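Local coordinates for protein imidazoleglycerol-phosphate dehydratase (Staphylococcus aureus subsp. aureus, PDB 2AE8) that catalyses the manganese-dependent dehydration of imidazoleglycerol phosphate to imidazoleacetol phosphate, the sixth step of histidine biosynthesis, at residues G61-N64 against H65-L69; H91-T94 against E95-I99; E151-T155 against F156-L160. One frame throughout, in Å; residues are numbered along the deposited sequence. Where two conformers were deposited one is given.

In the fold
All three contacts are local and partly buried. Interactions 1 and 2 each join one turn of a helix to the next, in helix 61-74 and helix 90-111, which pack on each other through aliphatic side chains; the two contact centres lie about 10 and 11 Å from that of the chain. Interaction 3 is a hairpin leading into helix 159-171, its centre farther out at about 17 Å, and touches both others through apolar residues. Chemistry follows place: interaction 1 combines Met-aromatic and leucine packing with a threonine folded back on its helix, interaction 2 turns His-91 and Glu-95 onto one magnesium ion and His-92 onto another, and interaction 3 sets a salt bridge and main-chain bonds at a junction with two other subunits.

Interaction 1: G61-N64 against H65-L69; sequences GFLN and HMLTL
Phe-62 and Met-66, one helical turn apart, make the chief side-chain contact here. Met-66, present as selenomethionine, brings its CG to 3.5 Å from CE2 of Phe-62. Its chain then bends, placing SE 4.6 Å from the centroid of the Phe-62 ring, oblique to it, with CE beyond, near CE1 and CZ. This is a Met-aromatic contact, and an unbranched, flexible chain suits it because it can follow the outline of the ring. The CB of Phe-62 points away from residues 65-69, but CG lies anti to the backbone N (chi1 -176°), which carries the ring back toward Met-66. Leu-63 and Leu-67 repeat the same spacing, with CG of Leu-63 3.9 Å from CD1 of Leu-67.

On the polar side, Asn-64 O is gripped twice by Thr-68: OG1 of Thr-68 donates to it at 2.9 Å from above the carbonyl plane, and N of Thr-68 at 3.0 Å from the opposite face. Threonine thus satisfies its hydroxyl within its own helix. The regular i to i+4 helix bonds keep these side chains in step; N of Leu-67, for instance, meets O of Leu-63 at 2.9 Å. Asn-64 OD1 is bonded to Thr-58 OG1, and His-65 is a magnesium ligand together with His-187 and Glu-191 of its own chain and His-92 of a neighbouring subunit.

Helix 61-74 links strands 55-57 and 77-82 in a beta-alpha-beta unit. Its Phe-62 and Met-66 rest on Ile-190 of helix 186-205, Leu-63 and Leu-67 face Ile-97 of helix 90-111, and Asn-64 and Thr-68 lie against Ile-56 of strand 55-57.

Interaction 2: H91-T94 against E95-I99; sequences HHVT and EDIGI. With MG (magnesium ion), chain J; MG (magnesium ion), chain M.
His-91 and Glu-95 clasp one magnesium ion, NE2 of His-91 at 2.3 Å and OE1 of Glu-95 at 2.2 Å from it. With CG of each anti to the backbone N (chi1 -175° for His-91) and the glutamate extended beyond CG, ring and carboxylate run side by side to the ion, their planes 61° apart. Three waters and His-188 of a neighbouring subunit complete the shell. One water also donates to OE2 of Glu-95 at 2.5 Å. His-92 turns elsewhere: its NE2 binds another magnesium ion at 2.5 Å, together with His-65, His-187 and Glu-191 of that same neighbouring subunit.

The sequence is an HHxxE motif, matched by His-187, His-188 and Glu-191 in the other half of this duplicated fold. Residues four apart fall on one helix face, the same geometry that bonds N of Glu-95 to O of His-91 (2.9 Å), while the adjacent histidine serves a second ion. Manganese, the cofactor, has been seen bound by these residues in this protein. CG1 of Val-93 touches CD1 of Ile-97 at 3.8 Å, Ile-97 packs on Leu-63 and Leu-67 of helix 61-74, and Thr-94 keeps its hydroxyl satisfied on O of Asp-90.

Interaction 3: E151-T155 against F156-L160; sequences EKVGT and FDTEL
Val-153 and Phe-156 lie side by side, pointing the same way, on an antiparallel beta hairpin with a two-residue loop, a type II' turn from Val-153 to Phe-156. CG2 of Val-153 lies at the edge of the phenyl ring, near its plane and 4.0 Å from CD2 of Phe-156. This apolar face turns inward: Val-153 rests on Ile-190, and the ring of Phe-156 meets that of Phe-62.

Lys-152 and Asp-157 occupy the other face as a non-hydrogen-bonded pair. Their side chains also run alongside each other, and the lysine bends at its last torsion (chi4 -86°) to put NZ on the syn side of the carboxylate, 27° out of its plane. The resulting salt bridge, NZ of Lys-152 to OD2 of Asp-157, is short at 2.5 Å. Both ends have second partners, since NZ also bonds to O, and OD1 of Asp-157 to N, of Gly-154 in a neighbouring subunit. A second neighbour reaches Gly-154 of this chain in the same way, consistent with a threefold ring of hairpins.

Val-153 and Phe-156 form the antiparallel hydrogen-bonded pair: N of Val-153 donates to O of Phe-156 at 3.0 Å, in the carbonyl plane, and N of Phe-156 returns to O of Val-153 at 2.9 Å. The first corner of a type II' turn needs a positive phi, which a residue with a CB adopts at a cost and Gly-154, lacking a side chain, adopts readily. One further main-chain bond, N of Thr-158 to O of Glu-151 at 3.1 Å with the donor above the carbonyl plane, lies beyond the strand pair on the way to helix 159-171. Beside the turn, a water donates to O of Thr-155 at 3.0 Å and accepts from N of Asp-157 at 2.8 Å.

Interaction 1: G61-N64 against H65-L69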
# COMPACT_ATOMS: atom_id res chain seq x y z
N GLY B 61 5.76 0.11 -49.41
CA GLY B 61 4.42 0.63 -49.70
C GLY B 61 3.93 1.67 -48.71
O GLY B 61 3.45 2.74 -49.11
N PHE B 62 4.06 1.38 -47.42
CA PHE B 62 3.53 2.29 -46.42
C PHE B 62 4.31 3.60 -46.44
O PHE B 62 3.73 4.67 -46.28
CB PHE B 62 3.53 1.67 -45.01
CG PHE B 62 2.90 2.55 -43.96
CD1 PHE B 62 1.52 2.68 -43.88
CD2 PHE B 62 3.70 3.28 -43.08
CE1 PHE B 62 0.93 3.52 -42.92
CE2 PHE B 62 3.12 4.11 -42.11
CZ PHE B 62 1.73 4.23 -42.03
N LEU B 63 5.63 3.50 -46.64
CA LEU B 63 6.49 4.68 -46.71
C LEU B 63 6.13 5.54 -47.92
O LEU B 63 6.08 6.76 -47.82
CB LEU B 63 7.97 4.29 -46.71
CG LEU B 63 9.00 5.43 -46.55
CD1 LEU B 63 8.77 6.23 -45.27
CD2 LEU B 63 10.43 4.88 -46.61
N ASN B 64 5.82 4.89 -49.05
CA ASN B 64 5.29 5.61 -50.23
C ASN B 64 4.10 6.50 -49.89
O ASN B 64 4.08 7.68 -50.25
CB ASN B 64 4.92 4.64 -51.36
CG ASN B 64 6.14 4.08 -52.06
OD1 ASN B 64 7.27 4.46 -51.77
ND2 ASN B 64 5.92 3.14 -52.97
N HIS B 65 3.12 5.95 -49.17
CA HIS B 65 1.92 6.71 -48.84
C HIS B 65 2.25 7.89 -47.93
O HIS B 65 1.75 9.02 -48.15
CB HIS B 65 0.85 5.82 -48.20
CG HIS B 65 -0.42 6.55 -47.87
ND1 HIS B 65 -1.06 7.39 -48.75
CD2 HIS B 65 -1.19 6.54 -46.75
CE1 HIS B 65 -2.14 7.89 -48.19
NE2 HIS B 65 -2.24 7.40 -46.97
N MSE B 66 3.08 7.65 -46.92
CA MSE B 66 3.45 8.70 -45.95
C MSE B 66 4.23 9.87 -46.61
O MSE B 66 3.98 11.05 -46.33
CB MSE B 66 4.25 8.10 -44.79
CG MSE B 66 3.42 7.18 -43.86
SE MSE B 66 1.75 7.98 -43.13
CE MSE B 66 0.44 7.17 -44.31
N LEU B 67 5.20 9.53 -47.46
CA LEU B 67 5.97 10.56 -48.19
C LEU B 67 5.10 11.28 -49.21
O LEU B 67 5.31 12.44 -49.50
CB LEU B 67 7.23 9.97 -48.82
CG LEU B 67 8.20 9.37 -47.80
CD1 LEU B 67 9.45 8.77 -48.45
CD2 LEU B 67 8.58 10.42 -46.77
N THR B 68 4.10 10.59 -49.76
CA THR B 68 3.13 11.27 -50.62
C THR B 68 2.38 12.32 -49.80
O THR B 68 2.15 13.44 -50.26
CB THR B 68 2.18 10.26 -51.32
OG1 THR B 68 2.95 9.43 -52.20
CG2 THR B 68 1.08 10.98 -52.12
N LEU B 69 2.02 11.97 -48.56
CA LEU B 69 1.39 12.91 -47.64
C LEU B 69 2.29 14.10 -47.31
O LEU B 69 1.86 15.26 -47.30
CB LEU B 69 0.95 12.18 -46.35
CG LEU B 69 -0.36 11.41 -46.46
CD1 LEU B 69 -0.44 10.38 -45.35
CD2 LEU B 69 -1.59 12.37 -46.40

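Interaction 2: H91-T94 against E95-I99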
# COMPACT_ATOMS: atom_id res chain seq x y z
N HIS B 91 14.41 -1.02 -42.67
CA HIS B 91 15.11 -0.13 -41.74
C HIS B 91 16.15 0.70 -42.49
O HIS B 91 16.17 1.93 -42.40
CB HIS B 91 15.79 -0.92 -40.61
CG HIS B 91 16.43 -0.05 -39.56
ND1 HIS B 91 15.98 0.01 -38.26
CD2 HIS B 91 17.47 0.82 -39.63
CE1 HIS B 91 16.72 0.85 -37.57
NE2 HIS B 91 17.63 1.36 -38.38
N HIS B 92 17.03 0.02 -43.22
CA HIS B 92 18.07 0.73 -43.96
C HIS B 92 17.42 1.69 -44.95
O HIS B 92 17.73 2.88 -44.94
CB HIS B 92 19.00 -0.25 -44.65
CG HIS B 92 19.70 -1.17 -43.70
ND1 HIS B 92 19.94 -2.49 -43.98
CD2 HIS B 92 20.20 -0.95 -42.45
CE1 HIS B 92 20.57 -3.05 -42.96
NE2 HIS B 92 20.74 -2.14 -42.02
N VAL B 93 16.47 1.21 -45.72
CA VAL B 93 15.77 2.04 -46.71
C VAL B 93 15.15 3.30 -46.07
O VAL B 93 15.41 4.41 -46.52
CB VAL B 93 14.72 1.22 -47.48
CG1 VAL B 93 13.85 2.12 -48.35
CG2 VAL B 93 15.40 0.16 -48.32
N THR B 94 14.35 3.12 -45.03
CA THR B 94 13.66 4.23 -44.38
C THR B 94 14.64 5.24 -43.79
O THR B 94 14.48 6.44 -43.99
CB THR B 94 12.71 3.71 -43.27
OG1 THR B 94 11.79 2.79 -43.86
CG2 THR B 94 11.91 4.83 -42.64
N GLU B 95 15.65 4.74 -43.09
CA GLU B 95 16.68 5.59 -42.50
C GLU B 95 17.49 6.35 -43.57
O GLU B 95 17.75 7.54 -43.42
CB GLU B 95 17.63 4.76 -41.62
CG GLU B 95 18.77 5.60 -41.03
CD GLU B 95 19.57 4.89 -39.95
OE1 GLU B 95 19.27 3.71 -39.66
OE2 GLU B 95 20.50 5.51 -39.38
N ASP B 96 17.91 5.65 -44.62
CA ASP B 96 18.73 6.30 -45.67
C ASP B 96 17.93 7.36 -46.42
O ASP B 96 18.44 8.43 -46.71
CB ASP B 96 19.33 5.26 -46.62
CG ASP B 96 20.38 4.39 -45.94
OD1 ASP B 96 20.75 3.34 -46.50
OD2 ASP B 96 20.83 4.76 -44.83
N ILE B 97 16.66 7.07 -46.69
CA ILE B 97 15.76 8.07 -47.25
C ILE B 97 15.59 9.29 -46.30
O ILE B 97 15.61 10.45 -46.73
CB ILE B 97 14.40 7.43 -47.65
CG1 ILE B 97 14.61 6.47 -48.84
CG2 ILE B 97 13.36 8.49 -47.96
CD1 ILE B 97 13.39 5.75 -49.30
N GLY B 98 15.43 9.02 -45.01
CA GLY B 98 15.32 10.10 -44.02
C GLY B 98 16.56 10.97 -43.95
O GLY B 98 16.48 12.20 -43.86
N ILE B 99 17.72 10.33 -43.97
CA ILE B 99 19.00 11.03 -43.92
C ILE B 99 19.15 11.99 -45.15
O ILE B 99 19.50 13.17 -45.00
CB ILE B 99 20.16 10.03 -43.88
CG1 ILE B 99 20.28 9.38 -42.49
CG2 ILE B 99 21.50 10.70 -44.31
CD1 ILE B 99 21.27 8.19 -42.45
MG MG J . 19.21 2.90 -37.58
MG MG M . 21.59 -2.69 -39.77
O HOH W 1 20.54 4.71 -37.01
O HOH W 2 20.43 1.60 -38.34
O HOH W 3 17.87 4.23 -37.32

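Interaction 3: E151-T155 against F156-L160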
# COMPACT_ATOMS: atom_id res chain seq x y z
N GLU B 151 2.70 -2.96 -33.24
CA GLU B 151 4.09 -3.13 -33.64
C GLU B 151 4.25 -3.03 -35.18
O GLU B 151 5.34 -2.75 -35.69
CB GLU B 151 4.63 -4.49 -33.12
CG GLU B 151 4.49 -4.65 -31.59
CD GLU B 151 5.42 -5.71 -31.00
OE1 GLU B 151 6.01 -6.49 -31.77
OE2 GLU B 151 5.58 -5.75 -29.75
N LYS B 152 3.16 -3.28 -35.89
CA LYS B 152 3.13 -3.20 -37.35
C LYS B 152 1.86 -2.55 -37.86
O LYS B 152 0.79 -2.68 -37.24
CB LYS B 152 3.22 -4.60 -37.97
CG LYS B 152 4.65 -5.23 -37.88
CD LYS B 152 4.78 -6.47 -38.76
CE LYS B 152 6.03 -7.28 -38.42
NZ LYS B 152 7.27 -6.82 -39.12
N VAL B 153 1.99 -1.85 -38.99
CA VAL B 153 0.84 -1.52 -39.82
C VAL B 153 1.07 -2.22 -41.15
O VAL B 153 2.05 -1.95 -41.85
CB VAL B 153 0.66 0.01 -40.02
CG1 VAL B 153 0.09 0.64 -38.78
CG2 VAL B 153 2.00 0.65 -40.35
N GLY B 154 0.18 -3.15 -41.47
CA GLY B 154 0.43 -4.11 -42.55
C GLY B 154 1.76 -4.79 -42.30
O GLY B 154 1.96 -5.46 -41.27
N THR B 155 2.70 -4.61 -43.21
CA THR B 155 3.98 -5.27 -43.09
C THR B 155 5.06 -4.31 -42.54
O THR B 155 6.21 -4.71 -42.30
CB THR B 155 4.37 -5.85 -44.48
OG1 THR B 155 5.35 -6.89 -44.33
CG2 THR B 155 4.87 -4.78 -45.38
N PHE B 156 4.69 -3.06 -42.33
CA PHE B 156 5.63 -2.00 -41.92
C PHE B 156 5.88 -1.96 -40.40
O PHE B 156 4.95 -1.79 -39.62
CB PHE B 156 5.08 -0.65 -42.37
CG PHE B 156 6.03 0.51 -42.21
CD1 PHE B 156 7.11 0.68 -43.10
CD2 PHE B 156 5.82 1.46 -41.20
CE1 PHE B 156 7.98 1.75 -42.97
CE2 PHE B 156 6.69 2.53 -41.07
CZ PHE B 156 7.76 2.69 -41.95
N ASP B 157 7.15 -2.08 -40.00
CA ASP B 157 7.56 -1.95 -38.60
C ASP B 157 7.40 -0.51 -38.13
O ASP B 157 8.05 0.40 -38.61
CB ASP B 157 9.01 -2.40 -38.40
CG ASP B 157 9.18 -3.91 -38.54
OD1 ASP B 157 10.24 -4.36 -38.99
OD2 ASP B 157 8.24 -4.66 -38.19
N THR B 158 6.50 -0.35 -37.19
CA THR B 158 6.07 0.91 -36.67
C THR B 158 7.24 1.64 -35.91
O THR B 158 7.29 2.89 -35.85
CB THR B 158 4.82 0.54 -35.82
OG1 THR B 158 3.67 1.31 -36.18
CG2 THR B 158 5.09 0.45 -34.38
N GLU B 159 8.18 0.88 -35.37
CA GLU B 159 9.39 1.50 -34.79
C GLU B 159 10.21 2.33 -35.80
O GLU B 159 11.06 3.14 -35.40
CB GLU B 159 10.29 0.48 -34.07
CG GLU B 159 11.04 -0.51 -34.97
CD GLU B 159 11.90 -1.48 -34.16
OE1 GLU B 159 11.79 -1.52 -32.90
OE2 GLU B 159 12.70 -2.22 -34.79
N LEU B 160 9.93 2.15 -37.09
CA LEU B 160 10.65 2.88 -38.15
C LEU B 160 10.23 4.33 -38.22
O LEU B 160 10.98 5.15 -38.73
CB LEU B 160 10.39 2.24 -39.51
CG LEU B 160 11.04 0.86 -39.67
CD1 LEU B 160 10.61 0.25 -40.99
CD2 LEU B 160 12.55 0.96 -39.52
O HOH W 4 7.88 -2.02 -34.91
O HOH W 5 8.82 -3.18 -42.01